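Local coordinates for protein immunoreactive 84kD antigen PG93 (Porphyromonas gingivalis, PDB 5M11) that serves as an essential cell-surface component of the type-IX secretion system in this oral bacterium and binds calcium and zinc ions, at residues M319-G324 with A640-N645; R325-S330 with V344-G349; L189-G194 with I206-A211; V150-K155 with T197-V202; G479-N484 with F500-T505. All blocks are in the same frame, centred on the assembly; numbering follows the deposited sequence.

Interaction 1: M319-G324 with A640-N645; sequences MRFSHG and ALNDDN. With ZN (zinc ion), chain J.
Phe321 and Ala640 mark the place where strands 319-322 and 640-642 run side by side in nearly the same direction, their axes 20° apart and 5.9 Å at closest approach, with no hydrogen bond between them. Side chains must therefore do the joining. Ala640 faces the other strand and, being small, lets it come near: its CB lies 4.0 Å from Phe321 CB and 4.3 Å from Met319 CB. Further along, the flat groups take over. With CG anti to its backbone N (chi1 -158°), Phe321 reaches out along the neighbouring strand, and Asn642 sets its CB over one face of the ring, near the rim. This CH-pi contact puts Asn642 CB 3.9 Å from the ring centroid, and Asn642 CG comes within 3.5 Å of Phe321 CZ. From there the amide carries on past the CE2-CZ side, its plane tilted 24° from the ring. These are the innermost strands of two blades of a beta-propeller, 318-322 of the first blade and 636-642 of the last, and their meeting closes the ring of the second propeller. Tyr649, from the next strand of the last blade, brings a second ring against Phe321, and Leu326 packs against Met319, Phe321 and Ala640. Beyond the end of its strand, His323 turns away from the seam. Its ND1 binds a zinc ion at 2.0 Å while NE2 is hydrogen-bonded to the carbonyl of Ser379, which fixes the rotation of the imidazole; histidine suits the place because its two nitrogens can do both jobs at once.

Interaction 2: R325-S330 with V344-G349; sequences RLYAAS and VKLYDG
Lys345 pairs with Ala328 across two antiparallel strands, and its backbone N and O both bond to that residue: Ala328 N to Lys345 O at 2.8 Å and Lys345 N to Ala328 O at 2.9 Å. From there its side chain can be traced outward. CB sits next to the carbonyl of Ala328, 4.1 Å from Ala328 O, and alanine's single methyl lets Ala328 CB and Lys345 CB lie 4.3 Å apart. Beyond CB, a bend at chi3 (-68°) turns the end of the chain, and NZ passes 4.1 Å from Ser330 CB. The side chain also touches Trp352, Asn354 and Pro311. The ammonium group is buried and its charge is met from outside the two strands, by a salt bridge to Asp313, a hydrogen bond to the carbonyl of Asp315 and a cation-pi contact with Phe316. The side chain of Asp315 is itself a zinc ligand, together with His340.

On the other face of the sheet, Tyr327 and Leu346 form a non-hydrogen-bonded pair whose side chains cross obliquely, Leu346 CD2 touching Tyr327 CD1 at 3.5 Å. The tyrosine is buried, and its hydroxyl is hydrogen-bonded to the carbonyl of Pro383. Near the partly exposed end, Arg325 and Asp348 lie alongside each other in a long salt bridge, Arg325 NH2 to Asp348 OD1 3.6 Å, with the oxygen well out of the guanidinium plane. Such regular pairing of second and third strands is characteristic of a four-stranded beta-propeller blade.

Interaction 3: L189-G194 with I206-A211; sequences LNLPMG and ICFLLA
The ring of Phe208 is the flat group on which this contact is built, and Leu189, Leu191 and Met193 all come to it obliquely. Each claims a different part. Leu191 CD2 lies 3.7 Å from Phe208 CD2, near the root of the ring, and Leu189 CD2 lies 3.6 Å from Phe208 CZ, at its far end. Met193 approaches at Phe208 CE1 with its CE, 4.4 Å away, and its SD stands 5.2 Å from the ring centroid, 45° off the normal, in a Met-aromatic contact. Both leucines meet the phenylalanine at about a right angle. Leu191 can reach the Phe208 ring because its CG is set between the backbone N and the carbonyl carbon (chi1 60°), which directs the branch toward the strand. A second, smaller apolar patch forms farther along strand 206-210, where Pro192 CG touches Leu210 CD2 at 3.9 Å.

The segment 189-194 is the loop that leads from the outer strand of one propeller blade, 185-187, to the innermost strand of the next, 196-202, and here it is folded over that blade's second strand. Inverse gamma turns centred on Asn190 and Pro192 bend it tightly; between them, Leu191 presents its side chain to Phe208. Leu169, from the preceding blade, touches Leu189, Met193 and Phe208, so the aromatic ring also lies at the border of two blades.

No hydrogen bond joins the two segments. Branched leucines and a pliable methionine fit round a rigid ring, and the loop is held by dispersion and by the exclusion of water from these side chains and the proline, forces with little exact direction.

Interaction 4: V150-K155 with T197-V202; sequences VTDVAK and TGLGIV
Asp152 and Gly198 come 6.0 Å apart at their CA atoms where strands 150-155 and 197-202 run parallel, 9° between their directions and 6.4 Å between their axes at closest approach. That spacing is too wide for ordinary sheet pairing. These are innermost strands of successive propeller blades, and each is kinked: a classic beta bulge sets Thr151 and Asp152 opposite Leu164, and another sets Thr197 and Gly198 opposite Leu209.

One carboxylate spans the gap. Asp152 OD2 accepts a hydrogen bond from Leu199 N at 2.8 Å, the donor arriving from above the carboxylate plane, 53° out of it. Asp152 OD1 turns back to its own strand and takes Val153 N on its anti lone pair at 2.8 Å; it also forms a salt bridge with Arg114 of the preceding blade, so the group is gripped from several directions, which should restrict its rotation. Glycine at position 198 brings no side chain into the space beside the acid. Farther along the strands, a water donates to Val153 O at 2.7 Å and to Leu199 O at 2.8 Å, joining two carbonyls that could not bond each other. Apolar groups complete the seam: the methyl of Ala154 is touched by Leu199 CD1 at 3.5 Å and by Ile201 CD1 at 3.6 Å. Alanine suits the place, being small enough for two branched neighbours to converge on it.

In place of a continuous sheet, Leu199 N is met by the acid, and Val153 O and Leu199 O by the water. The aspartate is probably kept ionised by the nearby arginine and by its N-H donors.

Interaction 5: G479-N484 with F500-T505; sequences GDKWVN and FNDRGT. With CA (calcium ion), chain B.
Lys481 and Phe500 pack most closely here, as an antiparallel hydrogen-bonded pair with Lys481 N bonded to Phe500 O at 2.8 Å and Phe500 N to Lys481 O at 2.9 Å. Their side chains share one face of the sheet. Lys481 CB lies over the phenylalanine ring, 3.9 Å from its centroid in a CH-pi contact, while Val483 CG2 meets the ring at its edge, in plane, 3.7 Å from Phe500 CE2. The long lysine covers the ring with its methylenes and then, bent at chi4 (87°), delivers NZ to Asp502 OD1 in a 2.8 Å salt bridge and to the carbonyl of Gly479. Trp436 adds a cation-pi contact, so the buried charge is probably well compensated. Beside it Asn501 ND2 gives a bond to Asp480 OD1, 3.0 Å long.

Past Asp502 the chain leaves this packing. Arg503 and Gly504 are exposed at the corners of a type I' turn from Asp502 to Thr505, which is entered through an Asx turn, Asn501 OD1 accepting from Arg503 N. This outer side holds a calcium ion, bound by Asp502 O and by both Thr505 O and Thr505 OG1, the last at 2.4 Å. Thr508, Asp511 and Asp512 complete the site. The whole is a beta-propeller blade's second and third strands, with a calcium-binding loop leading on to the fourth.

Interactions 2 and 5 lie within single blades, each joining a second strand to a third, and both are buried and hydrogen-bonded, with a lysine whose charge is met inside the protein. Interactions 1 and 4 instead join innermost strands of neighbouring blades and are partly buried; interaction 1 relies on side-chain packing alone, interaction 4 on a carboxylate and a water. Interaction 3, a loop against a strand, is wholly apolar. Interactions 1 and 2 touch through adjacent strands of one sheet, as do 3 and 4, but the two pairs sit in different propellers, with the centres of interactions 1 and 4 about 51 Å apart. Bound metals occur in interactions 1 and 5, beyond the strand ends.

Interaction 1: M319-G324 with A640-N645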
# COMPACT_ATOMS: atom_id res chain seq x y z
N MET A 319 0.25 9.02 9.08
CA MET A 319 0.75 8.12 10.11
C MET A 319 1.55 8.87 11.15
O MET A 319 2.24 9.83 10.81
CB MET A 319 1.67 7.04 9.53
CG MET A 319 1.09 6.09 8.54
SD MET A 319 2.29 4.73 8.44
CE MET A 319 3.63 5.48 7.58
N ARG A 320 1.55 8.38 12.39
CA ARG A 320 2.32 8.93 13.51
C ARG A 320 2.84 7.75 14.33
O ARG A 320 2.16 6.73 14.39
CB ARG A 320 1.43 9.87 14.40
CG ARG A 320 0.94 11.21 13.79
CD ARG A 320 2.03 12.27 13.61
NE ARG A 320 2.82 12.49 14.84
CZ ARG A 320 3.97 13.15 14.92
NH1 ARG A 320 4.51 13.70 13.83
NH2 ARG A 320 4.60 13.28 16.08
N PHE A 321 4.02 7.87 14.97
CA PHE A 321 4.49 6.80 15.84
C PHE A 321 4.68 7.34 17.26
O PHE A 321 5.54 8.19 17.47
CB PHE A 321 5.77 6.13 15.34
CG PHE A 321 5.94 4.74 15.93
CD1 PHE A 321 5.37 3.64 15.30
CD2 PHE A 321 6.61 4.55 17.12
CE1 PHE A 321 5.50 2.37 15.86
CE2 PHE A 321 6.71 3.28 17.69
CZ PHE A 321 6.16 2.20 17.05
N SER A 322 3.85 6.88 18.21
CA SER A 322 3.91 7.32 19.61
C SER A 322 3.65 6.15 20.57
O SER A 322 2.93 5.23 20.22
CB SER A 322 2.89 8.43 19.89
OG SER A 322 2.58 9.25 18.78
N HIS A 323 4.21 6.23 21.79
CA HIS A 323 4.04 5.26 22.88
C HIS A 323 4.13 3.79 22.42
O HIS A 323 3.31 2.97 22.86
CB HIS A 323 2.70 5.50 23.62
CG HIS A 323 2.47 6.90 24.10
ND1 HIS A 323 3.36 7.54 24.95
CD2 HIS A 323 1.43 7.74 23.86
CE1 HIS A 323 2.85 8.73 25.18
NE2 HIS A 323 1.69 8.90 24.55
N GLY A 324 5.12 3.49 21.56
CA GLY A 324 5.39 2.18 20.96
C GLY A 324 4.26 1.64 20.09
O GLY A 324 4.12 0.42 19.93
N ALA A 640 6.90 7.00 9.40
CA ALA A 640 6.84 6.91 10.87
C ALA A 640 7.95 6.02 11.29
O ALA A 640 8.21 5.03 10.62
CB ALA A 640 5.51 6.35 11.35
N LEU A 641 8.64 6.37 12.37
CA LEU A 641 9.80 5.61 12.79
C LEU A 641 9.71 5.19 14.26
O LEU A 641 9.45 6.02 15.14
CB LEU A 641 11.04 6.49 12.55
CG LEU A 641 12.41 6.01 12.98
CD1 LEU A 641 12.91 4.94 12.05
CD2 LEU A 641 13.36 7.15 13.00
N ASN A 642 9.97 3.89 14.51
CA ASN A 642 10.01 3.30 15.84
C ASN A 642 11.45 3.42 16.31
O ASN A 642 12.28 2.54 16.05
CB ASN A 642 9.51 1.85 15.78
CG ASN A 642 9.44 1.11 17.10
OD1 ASN A 642 9.96 1.53 18.15
ND2 ASN A 642 8.82 -0.05 17.06
N ASP A 643 11.78 4.55 16.96
CA ASP A 643 13.14 4.89 17.41
C ASP A 643 13.76 3.83 18.34
O ASP A 643 14.98 3.76 18.42
CB ASP A 643 13.17 6.27 18.09
CG ASP A 643 12.57 7.39 17.25
OD1 ASP A 643 13.33 8.06 16.51
OD2 ASP A 643 11.32 7.59 17.33
N ASP A 644 12.93 2.98 18.97
CA ASP A 644 13.36 1.96 19.90
C ASP A 644 13.89 0.68 19.24
O ASP A 644 14.82 0.07 19.79
CB ASP A 644 12.23 1.59 20.84
CG ASP A 644 12.69 0.74 21.99
OD1 ASP A 644 13.41 1.27 22.88
OD2 ASP A 644 12.43 -0.49 21.96
N ASN A 645 13.28 0.22 18.13
CA ASN A 645 13.75 -1.00 17.48
C ASN A 645 14.22 -0.74 16.04
O ASN A 645 14.52 -1.68 15.30
CB ASN A 645 12.69 -2.11 17.53
CG ASN A 645 11.48 -1.93 16.63
OD1 ASN A 645 11.33 -0.94 15.88
ND2 ASN A 645 10.59 -2.91 16.70
ZN ZN J . 3.94 6.23 26.40

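Interaction 2: R325-S330 with V344-G349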
# COMPACT_ATOMS: atom_id res chain seq x y z
N ARG A 325 3.45 2.55 19.51
CA ARG A 325 2.29 2.26 18.67
C ARG A 325 2.30 3.12 17.43
O ARG A 325 2.78 4.26 17.46
CB ARG A 325 0.98 2.54 19.43
CG ARG A 325 0.44 1.38 20.22
CD ARG A 325 -0.60 1.82 21.23
NE ARG A 325 -1.02 0.69 22.06
CZ ARG A 325 -0.50 0.39 23.25
NH1 ARG A 325 0.45 1.15 23.78
NH2 ARG A 325 -0.94 -0.67 23.92
N LEU A 326 1.74 2.57 16.34
CA LEU A 326 1.57 3.29 15.08
C LEU A 326 0.13 3.75 15.03
O LEU A 326 -0.76 3.00 15.41
CB LEU A 326 1.94 2.40 13.88
CG LEU A 326 1.80 2.98 12.46
CD1 LEU A 326 3.01 3.78 12.06
CD2 LEU A 326 1.58 1.88 11.45
N TYR A 327 -0.10 4.99 14.62
CA TYR A 327 -1.42 5.59 14.47
C TYR A 327 -1.55 5.97 13.01
O TYR A 327 -0.68 6.66 12.49
CB TYR A 327 -1.61 6.80 15.42
CG TYR A 327 -1.49 6.49 16.90
CD1 TYR A 327 -2.61 6.42 17.72
CD2 TYR A 327 -0.24 6.29 17.49
CE1 TYR A 327 -2.50 6.14 19.08
CE2 TYR A 327 -0.12 6.01 18.85
CZ TYR A 327 -1.25 5.93 19.64
OH TYR A 327 -1.13 5.66 20.98
N ALA A 328 -2.56 5.46 12.32
CA ALA A 328 -2.76 5.74 10.90
C ALA A 328 -4.20 6.09 10.56
O ALA A 328 -5.15 5.53 11.12
CB ALA A 328 -2.32 4.54 10.09
N ALA A 329 -4.34 7.05 9.63
CA ALA A 329 -5.60 7.57 9.08
C ALA A 329 -5.64 7.25 7.61
O ALA A 329 -4.68 7.53 6.89
CB ALA A 329 -5.69 9.08 9.31
N SER A 330 -6.72 6.64 7.16
CA SER A 330 -6.79 6.24 5.77
C SER A 330 -7.42 7.31 4.87
O SER A 330 -6.87 7.57 3.81
CB SER A 330 -7.54 4.91 5.64
OG SER A 330 -8.91 5.01 6.00
N VAL A 344 -9.42 4.29 11.28
CA VAL A 344 -8.28 4.59 12.14
C VAL A 344 -7.63 3.24 12.44
O VAL A 344 -8.31 2.27 12.80
CB VAL A 344 -8.68 5.41 13.41
CG1 VAL A 344 -7.46 5.71 14.26
CG2 VAL A 344 -9.38 6.71 13.04
N LYS A 345 -6.32 3.15 12.22
CA LYS A 345 -5.60 1.91 12.44
C LYS A 345 -4.48 2.11 13.43
O LYS A 345 -3.69 3.04 13.29
CB LYS A 345 -5.05 1.40 11.12
CG LYS A 345 -6.11 0.85 10.20
CD LYS A 345 -5.68 0.81 8.76
CE LYS A 345 -5.49 2.18 8.17
NZ LYS A 345 -4.85 2.07 6.85
N LEU A 346 -4.43 1.24 14.45
CA LEU A 346 -3.39 1.24 15.48
C LEU A 346 -2.68 -0.09 15.48
O LEU A 346 -3.35 -1.13 15.49
CB LEU A 346 -3.93 1.53 16.89
CG LEU A 346 -4.93 2.67 17.13
CD1 LEU A 346 -4.93 3.01 18.59
CD2 LEU A 346 -4.61 3.94 16.35
N TYR A 347 -1.33 -0.07 15.43
CA TYR A 347 -0.51 -1.28 15.41
C TYR A 347 0.40 -1.34 16.64
O TYR A 347 1.19 -0.44 16.89
CB TYR A 347 0.29 -1.39 14.10
CG TYR A 347 1.02 -2.71 13.92
CD1 TYR A 347 0.33 -3.91 13.89
CD2 TYR A 347 2.40 -2.75 13.72
CE1 TYR A 347 0.99 -5.12 13.72
CE2 TYR A 347 3.07 -3.95 13.52
CZ TYR A 347 2.36 -5.14 13.52
OH TYR A 347 3.02 -6.33 13.32
N ASP A 348 0.22 -2.40 17.41
CA ASP A 348 0.87 -2.73 18.68
C ASP A 348 2.35 -3.10 18.53
O ASP A 348 3.12 -2.98 19.49
CB ASP A 348 0.12 -3.95 19.26
CG ASP A 348 0.30 -4.18 20.75
OD1 ASP A 348 0.18 -3.19 21.53
OD2 ASP A 348 0.47 -5.35 21.14
N GLY A 349 2.71 -3.58 17.34
CA GLY A 349 4.02 -4.11 17.03
C GLY A 349 3.84 -5.58 16.71
O GLY A 349 4.75 -6.22 16.19

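Interaction 3: L189-G194 with I206-A211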
# COMPACT_ATOMS: atom_id res chain seq x y z
N LEU A 189 -26.80 -17.26 -33.37
CA LEU A 189 -27.60 -18.02 -32.41
C LEU A 189 -28.89 -17.27 -32.05
O LEU A 189 -28.90 -16.04 -31.96
CB LEU A 189 -26.77 -18.30 -31.14
CG LEU A 189 -26.10 -19.66 -30.99
CD1 LEU A 189 -25.44 -20.17 -32.30
CD2 LEU A 189 -25.09 -19.65 -29.89
N ASN A 190 -29.96 -18.03 -31.85
CA ASN A 190 -31.25 -17.44 -31.49
C ASN A 190 -31.23 -17.00 -30.01
O ASN A 190 -31.74 -17.71 -29.13
CB ASN A 190 -32.41 -18.41 -31.80
CG ASN A 190 -33.78 -17.85 -31.49
OD1 ASN A 190 -34.19 -16.79 -32.00
ND2 ASN A 190 -34.54 -18.55 -30.65
N LEU A 191 -30.59 -15.84 -29.75
CA LEU A 191 -30.53 -15.13 -28.47
C LEU A 191 -29.84 -13.78 -28.68
O LEU A 191 -29.05 -13.68 -29.61
CB LEU A 191 -29.90 -15.94 -27.29
CG LEU A 191 -28.48 -16.46 -27.36
CD1 LEU A 191 -27.48 -15.37 -27.15
CD2 LEU A 191 -28.22 -17.42 -26.24
N PRO A 192 -30.12 -12.73 -27.86
CA PRO A 192 -29.40 -11.45 -28.07
C PRO A 192 -27.94 -11.56 -27.61
O PRO A 192 -27.62 -11.30 -26.45
CB PRO A 192 -30.22 -10.45 -27.25
CG PRO A 192 -30.83 -11.28 -26.16
CD PRO A 192 -31.06 -12.65 -26.72
N MET A 193 -27.04 -11.96 -28.54
CA MET A 193 -25.61 -12.17 -28.27
C MET A 193 -24.91 -10.90 -27.76
O MET A 193 -23.94 -11.02 -27.00
CB MET A 193 -24.90 -12.73 -29.51
CG MET A 193 -23.60 -13.47 -29.20
SD MET A 193 -23.73 -14.91 -28.09
CE MET A 193 -24.44 -16.08 -29.19
N GLY A 194 -25.43 -9.72 -28.12
CA GLY A 194 -24.90 -8.44 -27.66
C GLY A 194 -25.15 -8.15 -26.19
O GLY A 194 -24.50 -7.27 -25.60
N ILE A 206 -23.80 -25.64 -23.05
CA ILE A 206 -23.15 -24.34 -22.97
C ILE A 206 -24.21 -23.36 -22.45
O ILE A 206 -25.31 -23.33 -23.00
CB ILE A 206 -22.50 -23.91 -24.34
CG1 ILE A 206 -22.14 -22.43 -24.40
CG2 ILE A 206 -23.30 -24.30 -25.58
CD1 ILE A 206 -20.73 -22.13 -24.05
N CYS A 207 -23.93 -22.63 -21.36
CA CYS A 207 -24.89 -21.66 -20.82
C CYS A 207 -24.44 -20.23 -21.10
O CYS A 207 -23.25 -19.91 -20.95
CB CYS A 207 -25.15 -21.87 -19.33
SG CYS A 207 -25.91 -23.46 -18.93
N PHE A 208 -25.44 -19.39 -21.46
CA PHE A 208 -25.27 -17.99 -21.79
C PHE A 208 -26.07 -17.10 -20.87
O PHE A 208 -27.30 -17.12 -20.89
CB PHE A 208 -25.68 -17.69 -23.24
CG PHE A 208 -25.08 -18.56 -24.30
CD1 PHE A 208 -23.92 -18.18 -24.96
CD2 PHE A 208 -25.74 -19.70 -24.75
CE1 PHE A 208 -23.40 -18.94 -26.00
CE2 PHE A 208 -25.23 -20.46 -25.80
CZ PHE A 208 -24.06 -20.07 -26.43
N LEU A 209 -25.35 -16.29 -20.10
CA LEU A 209 -25.92 -15.33 -19.17
C LEU A 209 -26.02 -14.00 -19.84
O LEU A 209 -25.02 -13.50 -20.38
CB LEU A 209 -25.10 -15.22 -17.88
CG LEU A 209 -25.47 -14.10 -16.92
CD1 LEU A 209 -26.89 -14.27 -16.36
CD2 LEU A 209 -24.45 -14.03 -15.82
N LEU A 210 -27.22 -13.40 -19.76
CA LEU A 210 -27.56 -12.11 -20.32
C LEU A 210 -27.54 -11.08 -19.24
O LEU A 210 -27.82 -11.39 -18.07
CB LEU A 210 -28.95 -12.20 -20.97
CG LEU A 210 -29.08 -12.69 -22.41
CD1 LEU A 210 -28.30 -13.93 -22.68
CD2 LEU A 210 -30.51 -12.98 -22.72
N ALA A 211 -27.24 -9.82 -19.62
CA ALA A 211 -27.22 -8.65 -18.74
C ALA A 211 -28.53 -8.50 -17.97
O ALA A 211 -28.47 -8.16 -16.80
CB ALA A 211 -26.94 -7.40 -19.55

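Interaction 4: V150-K155 with T197-V202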
# COMPACT_ATOMS: atom_id res chain seq x y z
N VAL A 150 -12.09 -9.05 -25.28
CA VAL A 150 -12.69 -10.38 -25.44
C VAL A 150 -13.47 -10.63 -24.13
O VAL A 150 -12.87 -10.82 -23.08
CB VAL A 150 -11.68 -11.51 -25.77
CG1 VAL A 150 -12.33 -12.89 -25.65
CG2 VAL A 150 -11.09 -11.31 -27.16
N THR A 151 -14.79 -10.57 -24.20
CA THR A 151 -15.73 -10.70 -23.10
C THR A 151 -15.63 -12.07 -22.36
O THR A 151 -15.69 -12.07 -21.12
CB THR A 151 -17.11 -10.43 -23.68
OG1 THR A 151 -17.11 -9.07 -24.12
CG2 THR A 151 -18.24 -10.67 -22.69
N ASP A 152 -15.48 -13.21 -23.06
CA ASP A 152 -15.43 -14.52 -22.41
C ASP A 152 -14.83 -15.60 -23.31
O ASP A 152 -14.70 -15.39 -24.52
CB ASP A 152 -16.84 -14.95 -21.96
CG ASP A 152 -16.88 -15.72 -20.64
OD1 ASP A 152 -15.92 -16.49 -20.36
OD2 ASP A 152 -17.87 -15.60 -19.91
N VAL A 153 -14.47 -16.76 -22.74
CA VAL A 153 -13.91 -17.86 -23.50
C VAL A 153 -14.45 -19.22 -22.95
O VAL A 153 -14.80 -19.34 -21.76
CB VAL A 153 -12.34 -17.80 -23.58
CG1 VAL A 153 -11.65 -17.97 -22.22
CG2 VAL A 153 -11.78 -18.78 -24.63
N ALA A 154 -14.57 -20.20 -23.86
CA ALA A 154 -15.03 -21.53 -23.55
C ALA A 154 -14.36 -22.56 -24.49
O ALA A 154 -14.18 -22.31 -25.68
CB ALA A 154 -16.54 -21.62 -23.63
N LYS A 155 -13.96 -23.70 -23.94
CA LYS A 155 -13.32 -24.74 -24.71
C LYS A 155 -14.34 -25.85 -24.91
O LYS A 155 -15.05 -26.23 -23.98
CB LYS A 155 -12.04 -25.19 -23.97
CG LYS A 155 -11.20 -26.25 -24.64
CD LYS A 155 -10.41 -25.78 -25.84
CE LYS A 155 -9.43 -26.85 -26.28
NZ LYS A 155 -10.11 -28.04 -26.85
N THR A 197 -23.16 -11.46 -21.09
CA THR A 197 -22.11 -10.99 -20.19
C THR A 197 -21.15 -12.11 -19.81
O THR A 197 -20.03 -11.85 -19.35
CB THR A 197 -22.71 -10.39 -18.92
OG1 THR A 197 -23.35 -11.42 -18.20
CG2 THR A 197 -23.65 -9.25 -19.19
N GLY A 198 -21.61 -13.34 -19.97
CA GLY A 198 -20.80 -14.50 -19.66
C GLY A 198 -21.28 -15.79 -20.28
O GLY A 198 -22.45 -15.92 -20.58
N LEU A 199 -20.38 -16.75 -20.43
CA LEU A 199 -20.71 -18.07 -20.94
C LEU A 199 -19.79 -19.14 -20.31
O LEU A 199 -18.66 -18.84 -19.92
CB LEU A 199 -20.73 -18.18 -22.49
CG LEU A 199 -19.56 -17.67 -23.30
CD1 LEU A 199 -18.48 -18.66 -23.36
CD2 LEU A 199 -19.98 -17.38 -24.71
N GLY A 200 -20.30 -20.36 -20.20
CA GLY A 200 -19.57 -21.47 -19.64
C GLY A 200 -20.21 -22.76 -20.04
O GLY A 200 -21.41 -22.78 -20.32
N ILE A 201 -19.43 -23.85 -20.08
CA ILE A 201 -19.81 -25.21 -20.42
C ILE A 201 -20.11 -26.00 -19.16
O ILE A 201 -19.40 -25.87 -18.17
CB ILE A 201 -18.68 -25.86 -21.26
CG1 ILE A 201 -19.00 -25.76 -22.74
CG2 ILE A 201 -18.40 -27.27 -20.88
CD1 ILE A 201 -18.16 -24.85 -23.46
N VAL A 202 -21.16 -26.81 -19.20
CA VAL A 202 -21.56 -27.66 -18.08
C VAL A 202 -22.08 -28.92 -18.74
O VAL A 202 -23.08 -28.88 -19.44
CB VAL A 202 -22.54 -26.96 -17.08
CG1 VAL A 202 -23.74 -26.31 -17.77
CG2 VAL A 202 -22.99 -27.89 -15.96
O HOH W 1 -16.31 -20.43 -19.76

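Interaction 5: G479-N484 with F500-T505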
# COMPACT_ATOMS: atom_id res chain seq x y z
N GLY A 479 7.47 26.73 21.99
CA GLY A 479 6.03 26.96 21.87
C GLY A 479 5.52 27.45 20.53
O GLY A 479 4.30 27.50 20.33
N ASP A 480 6.44 27.83 19.62
CA ASP A 480 6.09 28.29 18.27
C ASP A 480 5.35 27.18 17.52
O ASP A 480 5.67 26.00 17.69
CB ASP A 480 7.36 28.68 17.49
CG ASP A 480 8.02 29.98 17.90
OD1 ASP A 480 7.82 30.40 19.07
OD2 ASP A 480 8.76 30.56 17.08
N LYS A 481 4.33 27.56 16.74
CA LYS A 481 3.55 26.58 15.99
C LYS A 481 3.69 26.86 14.52
O LYS A 481 3.43 27.99 14.10
CB LYS A 481 2.07 26.58 16.44
CG LYS A 481 1.90 26.12 17.88
CD LYS A 481 0.74 26.79 18.58
CE LYS A 481 0.65 26.40 20.04
NZ LYS A 481 1.49 27.26 20.90
N TRP A 482 4.15 25.86 13.76
CA TRP A 482 4.33 25.96 12.30
C TRP A 482 3.24 25.18 11.64
O TRP A 482 3.03 24.02 11.98
CB TRP A 482 5.72 25.45 11.84
CG TRP A 482 6.90 26.23 12.34
CD1 TRP A 482 7.14 26.63 13.62
CD2 TRP A 482 8.07 26.61 11.58
NE1 TRP A 482 8.33 27.31 13.69
CE2 TRP A 482 8.94 27.28 12.47
CE3 TRP A 482 8.45 26.47 10.24
CZ2 TRP A 482 10.16 27.81 12.05
CZ3 TRP A 482 9.66 26.99 9.83
CH2 TRP A 482 10.50 27.67 10.73
N VAL A 483 2.49 25.83 10.74
CA VAL A 483 1.42 25.17 9.99
C VAL A 483 1.63 25.48 8.50
O VAL A 483 1.71 26.65 8.16
CB VAL A 483 -0.04 25.53 10.44
CG1 VAL A 483 -1.01 24.43 10.03
CG2 VAL A 483 -0.15 25.76 11.94
N ASN A 484 1.73 24.44 7.64
CA ASN A 484 1.86 24.61 6.18
C ASN A 484 0.49 24.91 5.54
O ASN A 484 -0.53 24.51 6.09
CB ASN A 484 2.54 23.40 5.48
CG ASN A 484 1.97 22.02 5.73
OD1 ASN A 484 2.02 21.47 6.84
ND2 ASN A 484 1.59 21.35 4.67
N PHE A 500 3.32 30.84 14.55
CA PHE A 500 2.65 31.69 15.53
C PHE A 500 2.81 31.17 16.96
O PHE A 500 2.98 29.97 17.17
CB PHE A 500 1.17 31.86 15.20
CG PHE A 500 0.35 30.61 15.30
CD1 PHE A 500 -0.40 30.34 16.44
CD2 PHE A 500 0.30 29.70 14.25
CE1 PHE A 500 -1.16 29.18 16.54
CE2 PHE A 500 -0.45 28.54 14.35
CZ PHE A 500 -1.18 28.28 15.50
N ASN A 501 2.75 32.11 17.94
CA ASN A 501 2.84 31.81 19.36
C ASN A 501 1.74 32.56 20.11
O ASN A 501 1.74 33.78 20.18
CB ASN A 501 4.22 32.16 19.94
CG ASN A 501 4.54 31.38 21.18
OD1 ASN A 501 3.90 31.53 22.23
ND2 ASN A 501 5.56 30.54 21.10
N ASP A 502 0.79 31.78 20.65
CA ASP A 502 -0.38 32.21 21.41
C ASP A 502 -0.02 32.96 22.71
O ASP A 502 -0.89 33.61 23.30
CB ASP A 502 -1.21 30.97 21.76
CG ASP A 502 -0.48 30.01 22.68
OD1 ASP A 502 0.62 29.53 22.29
OD2 ASP A 502 -0.99 29.76 23.80
N ARG A 503 1.25 32.82 23.18
CA ARG A 503 1.86 33.42 24.38
C ARG A 503 1.06 33.07 25.67
O ARG A 503 0.79 33.94 26.50
CB ARG A 503 2.04 34.97 24.23
CG ARG A 503 2.95 35.42 23.08
CD ARG A 503 4.39 34.95 23.25
NE ARG A 503 5.31 35.60 22.31
CZ ARG A 503 6.37 35.01 21.77
NH1 ARG A 503 6.64 33.73 22.03
NH2 ARG A 503 7.16 35.68 20.94
N GLY A 504 0.69 31.80 25.81
CA GLY A 504 -0.04 31.27 26.96
C GLY A 504 -1.51 31.62 27.09
O GLY A 504 -2.21 31.04 27.93
N THR A 505 -2.01 32.56 26.28
CA THR A 505 -3.41 33.00 26.33
C THR A 505 -4.13 32.70 24.99
O THR A 505 -4.09 33.53 24.07
CB THR A 505 -3.48 34.49 26.70
OG1 THR A 505 -2.65 35.22 25.80
CG2 THR A 505 -3.07 34.76 28.13
CA CA B . -2.59 35.28 23.40